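Local coordinates for protein Bd3459 (Bdellovibrio bacteriovorus, PDB 5CEC) that is a predatory endopeptidase of the peptidase S13 family, probably acting on peptidoglycan peptides, and is bound by an ankyrin-repeat immunity protein, at residues N303-C307 against E308-K312. The protein carries 1 engineered substitution. Residues are numbered along the deposited sequence; the frame is centred on the assembly and turned at random.
Sequences NEATC and EMMIK
T306 receives the backbone N-H of M309 on its side-chain hydroxyl, M309 N to T306 OG1 being 3.0 Å with an angle of 153° at the hydrogen: the residue right before the helix here serves as its N-cap. With chi1 at 71°, OG1 lies between the residue's own N and carbonyl carbon and faces the first helical turn. T306 O accepts from M310 N at 3.2 Å, and one residue on, C307 O takes the N-H of I311, its N also 3.2 Å away. Around this polar start M309 lays its CB and CG against the hydroxyl, CG lying 3.3 Å from T306 OG1 where the two side chains cross at a slant. M310, bent at chi2 and chi3, curls back to bring its terminal CE to within 3.7 Å of A305 CB. C307 SG, anti to the backbone N (chi1 -166°), forms the disulfide with C45 of strand 40-48, and I311 also packs on that strand. Strand 304-306, paired with 65-67 and 284-285, thus leads into helix 307-322, which is covalently tied to the antiparallel sheet that holds strand 40-48. The arrangement is a threonine N-cap at a strand-to-helix junction, within a fold of the penicillin-binding protein and beta-lactamase clan.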
ATOM      1  N   ASN A 303      -6.600  -3.647 -15.389  1.00 17.84           N
ATOM      2  CA  ASN A 303      -7.914  -3.992 -14.893  1.00 17.38           C
ATOM      3  C   ASN A 303      -8.781  -2.730 -14.952  1.00 17.07           C
ATOM      4  O   ASN A 303      -8.349  -1.640 -14.571  1.00 17.10           O
ATOM      5  CB  ASN A 303      -7.849  -4.414 -13.429  1.00 17.18           C
ATOM      6  CG  ASN A 303      -7.155  -5.737 -13.194  1.00 16.25           C
ATOM      7  OD1 ASN A 303      -6.894  -6.521 -14.095  1.00 17.83           O
ATOM      8  ND2 ASN A 303      -6.840  -5.992 -11.931  1.00 15.86           N
ATOM      9  N   GLU A 304     -10.015  -2.896 -15.421  1.00 18.22           N
ATOM     10  CA  GLU A 304     -10.974  -1.801 -15.464  1.00 17.64           C
ATOM     11  C   GLU A 304     -12.299  -2.249 -14.908  1.00 17.98           C
ATOM     12  O   GLU A 304     -12.668  -3.416 -15.029  1.00 18.94           O
ATOM     13  CB  GLU A 304     -11.177  -1.274 -16.888  1.00 19.69           C
ATOM     14  CG  GLU A 304      -9.908  -0.754 -17.555  1.00 21.05           C
ATOM     15  CD  GLU A 304     -10.195   0.102 -18.765  1.00 27.64           C
ATOM     16  OE1 GLU A 304     -11.332   0.096 -19.227  1.00 33.83           O
ATOM     17  OE2 GLU A 304      -9.269   0.713 -19.308  1.00 34.78           O
ATOM     18  N   ALA A 305     -13.012  -1.304 -14.313  1.00 16.02           N
ATOM     19  CA  ALA A 305     -14.394  -1.559 -13.894  1.00 16.62           C
ATOM     20  C   ALA A 305     -15.118  -0.252 -13.725  1.00 16.97           C
ATOM     21  O   ALA A 305     -14.512   0.838 -13.758  1.00 17.25           O
ATOM     22  CB  ALA A 305     -14.446  -2.330 -12.577  1.00 17.89           C
ATOM     23  N   THR A 306     -16.429  -0.349 -13.535  1.00 17.22           N
ATOM     24  CA  THR A 306     -17.231   0.829 -13.279  1.00 16.85           C
ATOM     25  C   THR A 306     -17.145   1.240 -11.812  1.00 16.93           C
ATOM     26  O   THR A 306     -16.917   0.424 -10.927  1.00 16.87           O
ATOM     27  CB  THR A 306     -18.698   0.611 -13.682  1.00 18.39           C
ATOM     28  OG1 THR A 306     -19.304  -0.301 -12.768  1.00 19.58           O
ATOM     29  CG2 THR A 306     -18.841   0.087 -15.130  1.00 19.37           C
ATOM     30  N   CYS A 307     -17.431   2.510 -11.568  1.00 17.40           N
ATOM     31  CA  CYS A 307     -17.496   3.045 -10.214  1.00 18.06           C
ATOM     32  C   CYS A 307     -18.632   2.313  -9.451  1.00 17.30           C
ATOM     33  O   CYS A 307     -18.457   1.933  -8.293  1.00 17.83           O
ATOM     34  CB  CYS A 307     -17.710   4.546 -10.269  1.00 20.01           C
ATOM     35  SG  CYS A 307     -17.415   5.396  -8.719  1.00 24.95           S
ATOM     36  N   GLU A 308     -19.785   2.090 -10.107  1.00 17.64           N
ATOM     37  CA  GLU A 308     -20.876   1.320  -9.495  1.00 18.97           C
ATOM     38  C   GLU A 308     -20.423  -0.062  -9.033  1.00 17.25           C
ATOM     39  O   GLU A 308     -20.759  -0.504  -7.926  1.00 18.77           O
ATOM     40  CB  GLU A 308     -22.081   1.160 -10.439  1.00 21.87           C
ATOM     41  CG  GLU A 308     -22.912   2.410 -10.584  1.00 26.73           C
ATOM     42  CD  GLU A 308     -24.226   2.188 -11.312  1.00 33.82           C
ATOM     43  OE1 GLU A 308     -24.510   1.057 -11.767  1.00 41.99           O
ATOM     44  OE2 GLU A 308     -24.999   3.158 -11.418  1.00 41.30           O
ATOM     45  N   MET A 309     -19.617  -0.731  -9.862  1.00 17.09           N
ATOM     46  CA  MET A 309     -19.106  -2.046  -9.497  1.00 17.00           C
ATOM     47  C   MET A 309     -18.256  -1.973  -8.217  1.00 16.15           C
ATOM     48  O   MET A 309     -18.275  -2.895  -7.386  1.00 17.12           O
ATOM     49  CB  MET A 309     -18.302  -2.675 -10.631  1.00 18.89           C
ATOM     50  CG  MET A 309     -19.144  -3.369 -11.680  1.00 23.59           C
ATOM     51  SD  MET A 309     -20.088  -4.785 -11.072  1.00 28.82           S
ATOM     52  CE  MET A 309     -18.957  -5.524  -9.933  1.00 21.63           C
ATOM     53  N   MET A 310     -17.472  -0.904  -8.063  1.00 16.83           N
ATOM     54  CA  MET A 310     -16.696  -0.745  -6.842  1.00 16.15           C
ATOM     55  C   MET A 310     -17.570  -0.626  -5.585  1.00 15.26           C
ATOM     56  O   MET A 310     -17.267  -1.200  -4.537  1.00 15.91           O
ATOM     57  CB  MET A 310     -15.724   0.426  -6.993  1.00 16.08           C
ATOM     58  CG  MET A 310     -14.667   0.234  -8.066  1.00 16.71           C
ATOM     59  SD  MET A 310     -13.671  -1.282  -7.894  1.00 17.44           S
ATOM     60  CE  MET A 310     -14.554  -2.455  -8.911  1.00 18.56           C
ATOM     61  N   ILE A 311     -18.676   0.100  -5.687  1.00 15.79           N
ATOM     62  CA  ILE A 311     -19.625   0.187  -4.577  1.00 16.63           C
ATOM     63  C   ILE A 311     -20.217  -1.193  -4.275  1.00 16.07           C
ATOM     64  O   ILE A 311     -20.302  -1.581  -3.124  1.00 17.33           O
ATOM     65  CB  ILE A 311     -20.731   1.188  -4.870  1.00 18.01           C
ATOM     66  CG1 ILE A 311     -20.131   2.584  -5.138  1.00 18.35           C
ATOM     67  CG2 ILE A 311     -21.731   1.204  -3.723  1.00 18.16           C
ATOM     68  CD1 ILE A 311     -19.334   3.161  -3.973  1.00 17.74           C
ATOM     69  N   LYS A 312     -20.597  -1.939  -5.298  1.00 16.45           N
ATOM     70  CA  LYS A 312     -21.150  -3.283  -5.094  1.00 16.89           C
ATOM     71  C   LYS A 312     -20.166  -4.231  -4.429  1.00 15.97           C
ATOM     72  O   LYS A 312     -20.499  -5.000  -3.534  1.00 17.17           O
ATOM     73  CB  LYS A 312     -21.648  -3.900  -6.385  1.00 18.51           C
ATOM     74  CG  LYS A 312     -22.834  -3.178  -7.024  1.00 21.54           C
ATOM     75  CD  LYS A 312     -23.193  -3.787  -8.371  1.00 26.24           C
ATOM     76  CE  LYS A 312     -23.866  -5.143  -8.229  1.00 31.75           C
ATOM     77  NZ  LYS A 312     -25.269  -5.078  -7.708  1.00 37.86           N
TER